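Local coordinates for protein sugar kinase (Agrobacterium tumefaciens, PDB 2RBC) that probably transfers the gamma-phosphate of ATP to a sugar or sugar-like substrate, as a putative ribokinase-like member of the pfkB carbohydrate kinase family, at residues 165-176 against 196-204; 85-95 against 111-122. One frame throughout, in Å; residues are numbered along the deposited sequence.

Interaction 1 (165-176 against 196-204); sequences VRWPELALDVLT and TLEGLAPAA
Helix 168-176 and helix 196-200 run side by side in nearly the same direction, their axes 10.3 Å apart at closest approach and inclined by 21° (signed crossing angle -21°), with Leu172 level with Leu200 and Thr176 with Ala203. No hydrogen bond crosses, so the contact rests on apolar packing. Leu200 reaches over with one methyl: its CD2 lies 3.4 Å from Leu172 N and also meets Pro168 O, so it sits against a turn of helix backbone, while Ala171 CB touches the same methyl at 3.8 Å. This is helix-to-helix packing on one side of the mainly parallel central sheet in the alpha/beta ribokinase-like fold: Ala171 and Leu175 also rest on strand 160-163, and Leu200 and Ala204 on Leu187 of strand 185-189. Further along, Ala203 CB fits between Leu175 CB, 3.7 Å away, and Leu172 CD1. A chi1 of -176° turns Leu172 CG away from its own amide nitrogen and carries CD1 across to Ala203 CB and to within 3.7 Å of Gly199 O. Thr176 OG1 touches Ala203 CB but gives its hydrogen bond within its own helix, to Leu172 O at 2.8 Å, on the opposite face of that carbonyl from Thr176 N. At the other end, Val165 CG1 meets Leu197 CD2 at 4.0 Å.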
loop_
_atom_site.group_PDB
_atom_site.type_symbol
_atom_site.label_atom_id
_atom_site.label_comp_id
_atom_site.label_asym_id
_atom_site.label_seq_id
_atom_site.Cartn_x
_atom_site.Cartn_y
_atom_site.Cartn_z
ATOM N N VAL A 165 20.971 2.565 9.772
ATOM C CA VAL A 165 21.081 1.344 10.560
ATOM C C VAL A 165 20.466 0.121 9.854
ATOM O O VAL A 165 20.483 -0.961 10.394
ATOM C CB VAL A 165 20.429 1.495 11.962
ATOM C CG1 VAL A 165 21.212 2.511 12.806
ATOM C CG2 VAL A 165 18.904 1.821 11.867
ATOM N N ARG A 166 19.995 0.284 8.626
ATOM C CA ARG A 166 19.220 -0.764 7.967
ATOM C C ARG A 166 20.033 -1.918 7.366
ATOM O O ARG A 166 19.560 -3.033 7.319
ATOM C CB ARG A 166 18.314 -0.168 6.884
ATOM C CG ARG A 166 17.488 -1.233 6.105
ATOM C CD ARG A 166 16.527 -2.030 7.013
ATOM N NE ARG A 166 15.466 -1.122 7.406
ATOM C CZ ARG A 166 15.396 -0.416 8.541
ATOM N NH1 ARG A 166 16.273 -0.551 9.544
ATOM N NH2 ARG A 166 14.376 0.421 8.706
ATOM N N TRP A 167 21.233 -1.642 6.889
ATOM C CA TRP A 167 22.089 -2.643 6.279
ATOM C C TRP A 167 23.451 -2.605 7.016
ATOM O O TRP A 167 24.461 -2.169 6.468
ATOM C CB TRP A 167 22.299 -2.295 4.801
ATOM C CG TRP A 167 22.802 -3.420 3.985
ATOM C CD1 TRP A 167 23.291 -4.602 4.435
ATOM C CD2 TRP A 167 22.924 -3.453 2.559
ATOM N NE1 TRP A 167 23.676 -5.381 3.384
ATOM C CE2 TRP A 167 23.432 -4.713 2.216
ATOM C CE3 TRP A 167 22.590 -2.560 1.533
ATOM C CZ2 TRP A 167 23.652 -5.098 0.892
ATOM C CZ3 TRP A 167 22.810 -2.944 0.233
ATOM C CH2 TRP A 167 23.331 -4.204 -0.079
ATOM N N PRO A 168 23.483 -3.099 8.260
ATOM C CA PRO A 168 24.638 -2.885 9.147
ATOM C C PRO A 168 25.959 -3.432 8.673
ATOM O O PRO A 168 27.002 -2.801 8.894
ATOM C CB PRO A 168 24.242 -3.626 10.430
ATOM C CG PRO A 168 22.852 -3.857 10.351
ATOM C CD PRO A 168 22.428 -3.855 8.929
ATOM N N GLU A 169 25.963 -4.584 8.024
ATOM C CA GLU A 169 27.245 -5.135 7.597
ATOM C C GLU A 169 27.859 -4.336 6.438
ATOM O O GLU A 169 29.082 -4.176 6.371
ATOM C CB GLU A 169 27.116 -6.614 7.270
ATOM C CG GLU A 169 26.671 -7.475 8.457
ATOM C CD GLU A 169 27.571 -7.366 9.689
ATOM O OE1 GLU A 169 27.012 -7.303 10.805
ATOM O OE2 GLU A 169 28.827 -7.337 9.556
ATOM N N LEU A 170 27.033 -3.815 5.536
ATOM C CA LEU A 170 27.546 -2.906 4.508
ATOM C C LEU A 170 27.923 -1.544 5.127
ATOM O O LEU A 170 28.978 -0.986 4.821
ATOM C CB LEU A 170 26.549 -2.737 3.361
ATOM C CG LEU A 170 27.005 -1.818 2.196
ATOM C CD1 LEU A 170 28.398 -2.197 1.566
ATOM C CD2 LEU A 170 25.914 -1.790 1.149
ATOM N N ALA A 171 27.057 -1.045 6.009
ATOM C CA ALA A 171 27.266 0.239 6.694
ATOM C C ALA A 171 28.613 0.271 7.430
ATOM O O ALA A 171 29.348 1.245 7.331
ATOM C CB ALA A 171 26.147 0.506 7.650
ATOM N N LEU A 172 28.936 -0.817 8.131
ATOM C CA LEU A 172 30.206 -0.929 8.838
ATOM C C LEU A 172 31.375 -0.782 7.893
ATOM O O LEU A 172 32.335 -0.065 8.165
ATOM C CB LEU A 172 30.295 -2.277 9.555
ATOM C CG LEU A 172 31.528 -2.503 10.428
ATOM C CD1 LEU A 172 31.703 -1.399 11.483
ATOM C CD2 LEU A 172 31.440 -3.878 11.099
ATOM N N ASP A 173 31.287 -1.448 6.761
ATOM C CA ASP A 173 32.362 -1.414 5.778
ATOM C C ASP A 173 32.523 -0.053 5.155
ATOM O O ASP A 173 33.654 0.418 4.941
ATOM C CB ASP A 173 32.066 -2.364 4.640
ATOM C CG ASP A 173 32.480 -3.773 4.921
ATOM O OD1 ASP A 173 33.135 -4.036 5.972
ATOM O OD2 ASP A 173 32.143 -4.633 4.061
ATOM N N VAL A 174 31.401 0.575 4.818
ATOM C CA VAL A 174 31.453 1.897 4.186
ATOM C C VAL A 174 32.063 2.953 5.149
ATOM O O VAL A 174 32.906 3.789 4.755
ATOM C CB VAL A 174 30.056 2.321 3.667
ATOM C CG1 VAL A 174 30.078 3.804 3.291
ATOM C CG2 VAL A 174 29.620 1.416 2.428
ATOM N N LEU A 175 31.637 2.910 6.409
ATOM C CA LEU A 175 32.190 3.811 7.407
ATOM C C LEU A 175 33.698 3.604 7.572
ATOM O O LEU A 175 34.446 4.558 7.595
ATOM C CB LEU A 175 31.505 3.686 8.781
ATOM C CG LEU A 175 30.050 4.141 8.881
ATOM C CD1 LEU A 175 29.451 3.737 10.269
ATOM C CD2 LEU A 175 29.900 5.644 8.622
ATOM N N THR A 176 34.111 2.348 7.717
ATOM C CA THR A 176 35.513 2.007 7.908
ATOM C C THR A 176 36.394 2.480 6.774
ATOM O O THR A 176 37.438 3.132 7.005
ATOM C CB THR A 176 35.681 0.506 8.115
ATOM O OG1 THR A 176 34.912 0.135 9.260
ATOM C CG2 THR A 176 37.194 0.124 8.349
ATOM N N THR A 196 23.383 -3.223 17.282
ATOM C CA THR A 196 23.609 -2.652 15.952
ATOM C C THR A 196 24.247 -1.253 16.060
ATOM O O THR A 196 25.268 -0.972 15.424
ATOM C CB THR A 196 22.300 -2.589 15.165
ATOM O OG1 THR A 196 21.877 -3.930 14.897
ATOM C CG2 THR A 196 22.456 -1.827 13.853
ATOM N N LEU A 197 23.654 -0.405 16.891
ATOM C CA LEU A 197 24.180 0.938 17.173
ATOM C C LEU A 197 25.596 0.853 17.739
ATOM O O LEU A 197 26.472 1.591 17.311
ATOM C CB LEU A 197 23.247 1.697 18.136
ATOM C CG LEU A 197 21.937 2.243 17.566
ATOM C CD1 LEU A 197 20.963 2.699 18.667
ATOM C CD2 LEU A 197 22.238 3.357 16.605
ATOM N N GLU A 198 25.826 -0.067 18.674
ATOM C CA GLU A 198 27.143 -0.209 19.310
ATOM C C GLU A 198 28.161 -0.749 18.342
ATOM O O GLU A 198 29.326 -0.450 18.468
ATOM C CB GLU A 198 27.066 -1.106 20.558
ATOM C CG GLU A 198 26.320 -0.449 21.719
ATOM C CD GLU A 198 25.969 -1.414 22.868
ATOM O OE1 GLU A 198 25.920 -2.665 22.678
ATOM O OE2 GLU A 198 25.749 -0.885 23.981
ATOM N N GLY A 199 27.715 -1.545 17.370
ATOM C CA GLY A 199 28.610 -2.040 16.325
ATOM C C GLY A 199 29.035 -0.992 15.305
ATOM O O GLY A 199 30.157 -0.992 14.826
ATOM N N LEU A 200 28.144 -0.076 14.974
ATOM C CA LEU A 200 28.442 0.905 13.962
ATOM C C LEU A 200 29.141 2.161 14.492
ATOM O O LEU A 200 29.959 2.774 13.792
ATOM C CB LEU A 200 27.142 1.279 13.222
ATOM C CG LEU A 200 26.541 0.191 12.313
ATOM C CD1 LEU A 200 25.216 0.649 11.785
ATOM C CD2 LEU A 200 27.498 -0.188 11.156
ATOM N N ALA A 201 28.751 2.607 15.682
ATOM C CA ALA A 201 29.265 3.848 16.269
ATOM C C ALA A 201 30.801 3.966 16.272
ATOM O O ALA A 201 31.357 5.009 15.899
ATOM C CB ALA A 201 28.662 4.018 17.725
ATOM N N PRO A 202 31.521 2.891 16.658
ATOM C CA PRO A 202 32.989 3.013 16.678
ATOM C C PRO A 202 33.657 3.246 15.315
ATOM O O PRO A 202 34.789 3.731 15.295
ATOM C CB PRO A 202 33.444 1.671 17.271
ATOM C CG PRO A 202 32.243 1.175 18.033
ATOM C CD PRO A 202 31.097 1.583 17.186
ATOM N N ALA A 203 32.973 2.961 14.202
ATOM C CA ALA A 203 33.536 3.169 12.857
ATOM C C ALA A 203 33.383 4.563 12.272
ATOM O O ALA A 203 34.068 4.892 11.310
ATOM C CB ALA A 203 32.964 2.146 11.854
ATOM N N ALA A 204 32.531 5.397 12.866
ATOM C CA ALA A 204 32.153 6.683 12.283
ATOM C C ALA A 204 33.067 7.808 12.759
ATOM O O ALA A 204 33.637 7.745 13.842
ATOM C CB ALA A 204 30.687 7.024 12.609
#

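Interaction 2 (85-95 against 111-122); sequences LWGAVGDDETG and GMTVAPGARSAL. With EDO (1,2-ethanediol), chain J.
Ala88-Gly90 and Thr113-Ala115 pair as short parallel strands, their axes 4.5 Å apart and 39° askew. Thr113 takes both neighbours of Ala88: its N donates to Gly87 O and its O accepts from Val89 N. The third rung, Ala115 N to Val89 O at 2.8 Å, is almost straight (167° at the hydrogen). Selenomethionine Met112 can be followed outward, in the one of its two conformers given here. CB lies 3.9 Å from Gly87 O, CG meets Leu85 O, SE comes near the Gly87 backbone and Leu85 CG, and CE lies against the Gly87 carbonyl, 3.4 Å from Gly87 C, also reaching Val89 CG1 at 4.0 Å. Bends at chi2 and chi3 fold this chain back against the strand. Beyond the ladder, Ser120 and Asp92 join the ends of the segments. Ser120 OG accepts from Gly90 N and donates to Asp92 OD1 at 2.6 Å, while Ser120 N donates to Asp92 OD2 at 3.0 Å; both carboxylate oxygens are met on their syn sides. Asp92 OD1 also caps the next helix by accepting from Gly95 N, so three bonds fix the rotation of this carboxylate. The type II turn Ala115-Ala118 lies beside Asp91; in the conformer given, Gly117 N donates to Asp91 OD1 in a long bond from above the carboxylate plane. Thr113 OG1 accepts from ethanediol O2 at 2.5 Å. Val89 and Met112 pack on helix 93-104, Leu85 reaches both that helix and helix 68-78, and strand 82-90 continues the main sheet beside strand 31-35. Strand 121-127 leaves for the four-stranded sheet; nearby, Arg119 NH2 donates to Val61 O of the second subunit and Leu122 packs on Gln63 of that subunit.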
loop_
_atom_site.group_PDB
_atom_site.type_symbol
_atom_site.label_atom_id
_atom_site.label_comp_id
_atom_site.label_asym_id
_atom_site.label_seq_id
_atom_site.Cartn_x
_atom_site.Cartn_y
_atom_site.Cartn_z
ATOM N N LEU A 85 23.292 6.259 -3.981
ATOM C CA LEU A 85 22.689 5.425 -3.000
ATOM C C LEU A 85 23.031 3.949 -3.238
ATOM O O LEU A 85 22.917 3.455 -4.343
ATOM C CB LEU A 85 21.186 5.654 -3.027
ATOM C CG LEU A 85 20.299 4.868 -2.066
ATOM C CD1 LEU A 85 20.483 5.243 -0.631
ATOM C CD2 LEU A 85 18.820 4.976 -2.496
ATOM N N TRP A 86 23.469 3.277 -2.174
ATOM C CA TRP A 86 23.657 1.828 -2.171
ATOM C C TRP A 86 22.591 1.350 -1.235
ATOM O O TRP A 86 22.431 1.867 -0.157
ATOM C CB TRP A 86 25.026 1.407 -1.641
ATOM C CG TRP A 86 26.167 1.785 -2.523
ATOM C CD1 TRP A 86 26.106 2.372 -3.768
ATOM C CD2 TRP A 86 27.553 1.573 -2.251
ATOM N NE1 TRP A 86 27.382 2.555 -4.272
ATOM C CE2 TRP A 86 28.285 2.076 -3.359
ATOM C CE3 TRP A 86 28.254 1.010 -1.177
ATOM C CZ2 TRP A 86 29.677 2.014 -3.426
ATOM C CZ3 TRP A 86 29.661 0.973 -1.248
ATOM C CH2 TRP A 86 30.341 1.473 -2.357
ATOM N N GLY A 87 21.835 0.380 -1.687
ATOM C CA GLY A 87 20.639 -0.066 -0.993
ATOM C C GLY A 87 20.235 -1.266 -1.800
ATOM O O GLY A 87 20.862 -1.548 -2.828
ATOM N N ALA A 88 19.225 -1.986 -1.341
ATOM C CA ALA A 88 18.782 -3.209 -1.991
ATOM C C ALA A 88 17.297 -3.143 -2.287
ATOM O O ALA A 88 16.514 -2.642 -1.478
ATOM C CB ALA A 88 19.097 -4.478 -1.113
ATOM N N VAL A 89 16.922 -3.661 -3.458
ATOM C CA VAL A 89 15.521 -3.926 -3.792
ATOM C C VAL A 89 15.461 -5.374 -4.218
ATOM O O VAL A 89 16.490 -5.972 -4.526
ATOM C CB VAL A 89 14.964 -3.006 -4.935
ATOM C CG1 VAL A 89 14.804 -1.567 -4.455
ATOM C CG2 VAL A 89 15.812 -3.089 -6.176
ATOM N N GLY A 90 14.264 -5.935 -4.274
ATOM C CA GLY A 90 14.080 -7.232 -4.905
ATOM C C GLY A 90 13.915 -7.129 -6.416
ATOM O O GLY A 90 13.722 -6.053 -6.966
ATOM N N ASP A 91 13.999 -8.266 -7.084
ATOM C CA ASP A 91 13.699 -8.355 -8.515
ATOM C C ASP A 91 12.187 -8.439 -8.707
ATOM O O ASP A 91 11.664 -9.452 -9.173
ATOM C CB ASP A 91 14.399 -9.567 -9.170
ATOM C CG ASP A 91 14.143 -10.877 -8.434
ATOM O OD1 ASP A 91 13.663 -10.838 -7.283
ATOM O OD2 ASP A 91 14.466 -11.945 -8.995
ATOM N N ASP A 92 11.496 -7.355 -8.354
ATOM C CA ASP A 92 10.061 -7.306 -8.435
ATOM C C ASP A 92 9.571 -5.952 -8.876
ATOM O O ASP A 92 10.349 -5.008 -9.073
ATOM C CB ASP A 92 9.443 -7.780 -7.107
ATOM C CG ASP A 92 9.852 -6.939 -5.891
ATOM O OD1 ASP A 92 10.376 -5.796 -6.015
ATOM O OD2 ASP A 92 9.594 -7.436 -4.774
ATOM N N GLU A 93 8.257 -5.860 -9.048
ATOM C CA GLU A 93 7.640 -4.682 -9.602
ATOM C C GLU A 93 7.818 -3.485 -8.666
ATOM O O GLU A 93 8.085 -2.369 -9.141
ATOM C CB GLU A 93 6.151 -4.967 -9.893
ATOM C CG GLU A 93 5.947 -5.887 -11.097
ATOM C CD GLU A 93 4.536 -6.481 -11.162
ATOM O OE1 GLU A 93 4.169 -7.157 -10.171
ATOM O OE2 GLU A 93 3.828 -6.326 -12.204
ATOM N N THR A 94 7.703 -3.716 -7.346
ATOM C CA THR A 94 7.972 -2.672 -6.337
ATOM C C THR A 94 9.410 -2.153 -6.471
ATOM O O THR A 94 9.659 -0.937 -6.405
ATOM C CB THR A 94 7.685 -3.177 -4.889
ATOM O OG1 THR A 94 6.326 -3.646 -4.782
ATOM C CG2 THR A 94 7.960 -2.073 -3.843
ATOM N N GLY A 95 10.351 -3.057 -6.721
ATOM C CA GLY A 95 11.762 -2.679 -6.920
ATOM C C GLY A 95 11.994 -1.782 -8.121
ATOM O O GLY A 95 12.769 -0.782 -8.061
ATOM N N GLY A 111 24.584 1.993 -8.368
ATOM C CA GLY A 111 25.161 1.008 -7.463
ATOM C C GLY A 111 24.192 0.309 -6.531
ATOM O O GLY A 111 24.607 -0.331 -5.578
HETATM N N MSE A 112 22.899 0.428 -6.794
HETATM C CA MSE A 112 21.907 -0.280 -5.979
HETATM C C MSE A 112 21.954 -1.768 -6.245
HETATM O O MSE A 112 22.250 -2.174 -7.344
HETATM C CB MSE A 112 20.512 0.237 -6.294
HETATM C CG MSE A 112 20.280 1.589 -5.751
HETATM SE SE MSE A 112 19.881 1.450 -3.860
HETATM C CE MSE A 112 18.144 0.568 -3.814
ATOM N N THR A 113 21.633 -2.565 -5.234
ATOM C CA THR A 113 21.661 -4.022 -5.312
ATOM C C THR A 113 20.249 -4.542 -5.587
ATOM O O THR A 113 19.280 -4.055 -5.008
ATOM C CB THR A 113 22.163 -4.643 -3.969
ATOM O OG1 THR A 113 23.489 -4.164 -3.707
ATOM C CG2 THR A 113 22.145 -6.190 -3.999
ATOM N N VAL A 114 20.145 -5.465 -6.537
ATOM C CA VAL A 114 18.887 -6.167 -6.808
ATOM C C VAL A 114 19.134 -7.533 -6.228
ATOM O O VAL A 114 19.983 -8.271 -6.712
ATOM C CB VAL A 114 18.566 -6.234 -8.300
ATOM C CG1 VAL A 114 17.369 -7.171 -8.582
ATOM C CG2 VAL A 114 18.325 -4.848 -8.831
ATOM N N ALA A 115 18.472 -7.824 -5.115
ATOM C CA ALA A 115 18.708 -9.064 -4.389
ATOM C C ALA A 115 17.787 -10.125 -4.994
ATOM O O ALA A 115 16.589 -10.099 -4.787
ATOM C CB ALA A 115 18.453 -8.868 -2.909
ATOM N N PRO A 116 18.343 -11.067 -5.778
ATOM C CA PRO A 116 17.427 -12.049 -6.386
ATOM C C PRO A 116 16.661 -12.884 -5.333
ATOM O O PRO A 116 17.232 -13.262 -4.296
ATOM C CB PRO A 116 18.354 -12.926 -7.265
ATOM C CG PRO A 116 19.740 -12.743 -6.670
ATOM C CD PRO A 116 19.752 -11.300 -6.152
ATOM N N GLY A 117 15.364 -13.078 -5.575
ATOM C CA GLY A 117 14.483 -13.738 -4.606
ATOM C C GLY A 117 14.054 -12.979 -3.351
ATOM O O GLY A 117 13.260 -13.504 -2.555
ATOM N N ALA A 118 14.570 -11.769 -3.136
ATOM C CA ALA A 118 14.076 -10.930 -2.049
ATOM C C ALA A 118 12.885 -10.114 -2.560
ATOM O O ALA A 118 12.746 -9.852 -3.766
ATOM C CB ALA A 118 15.204 -9.995 -1.490
ATOM N N ARG A 119 12.026 -9.726 -1.631
ATOM C CA ARG A 119 10.930 -8.850 -1.922
ATOM C C ARG A 119 11.306 -7.467 -1.467
ATOM O O ARG A 119 11.855 -7.291 -0.378
ATOM C CB ARG A 119 9.657 -9.319 -1.224
ATOM C CG ARG A 119 9.145 -10.633 -1.824
ATOM C CD ARG A 119 7.977 -11.202 -1.022
ATOM N NE ARG A 119 6.824 -10.317 -1.079
ATOM C CZ ARG A 119 5.767 -10.359 -0.263
ATOM N NH1 ARG A 119 5.672 -11.263 0.717
ATOM N NH2 ARG A 119 4.797 -9.469 -0.435
ATOM N N SER A 120 11.006 -6.486 -2.304
ATOM C CA SER A 120 11.311 -5.095 -1.993
ATOM C C SER A 120 10.459 -4.575 -0.834
ATOM O O SER A 120 9.302 -4.965 -0.675
ATOM C CB SER A 120 11.051 -4.204 -3.196
ATOM O OG SER A 120 11.868 -4.548 -4.277
ATOM N N ALA A 121 11.036 -3.648 -0.064
ATOM C CA ALA A 121 10.379 -3.065 1.085
ATOM C C ALA A 121 9.307 -2.096 0.626
ATOM O O ALA A 121 9.483 -1.338 -0.330
ATOM C CB ALA A 121 11.395 -2.333 1.996
ATOM N N LEU A 122 8.198 -2.114 1.345
ATOM C CA LEU A 122 7.121 -1.149 1.134
ATOM C C LEU A 122 6.454 -0.915 2.473
ATOM O O LEU A 122 6.493 -1.812 3.344
ATOM C CB LEU A 122 6.126 -1.683 0.071
ATOM C CG LEU A 122 5.333 -2.954 0.383
ATOM C CD1 LEU A 122 4.022 -2.670 1.177
ATOM C CD2 LEU A 122 5.034 -3.693 -0.922
HETATM C C1 EDO J . 25.405 -3.548 -7.066
HETATM O O1 EDO J . 26.496 -3.128 -7.897
HETATM C C2 EDO J . 25.919 -4.530 -6.031
HETATM O O2 EDO J . 24.856 -5.324 -5.487
HETATM O O HOH W 1 24.208 4.237 -6.618
HETATM O O HOH W 2 23.973 -1.437 -3.195
HETATM O O HOH W 3 13.731 -2.414 -0.711
HETATM O O HOH W 4 7.746 -6.093 -2.550
#

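How the interactions relate
Interactions 1 and 2 follow one another in the chain, and their centres are 20 Å apart, yet they touch through side chains outside the main packing of 165-176 against 196-204. Trp167, at the N-cap of helix 168-176, places CH2 3.6 Å from Thr113 OG1 and CZ3 3.7 Å from Gly87 C, reaching the beginning of the parallel ladder in 85-95 against 111-122. About two turns further along, Val174 CG2 lies 3.7 Å from Trp86 CZ3. Segment 165-176 thus bridges 196-204 and the Trp86-Gly87 part of strand 82-90. Interaction 2 has ethanediol on Thr113 and a sulfate about 4 Å from the Arg119 side chain, both probably from the crystallisation liquor; neither by itself establishes a substrate site.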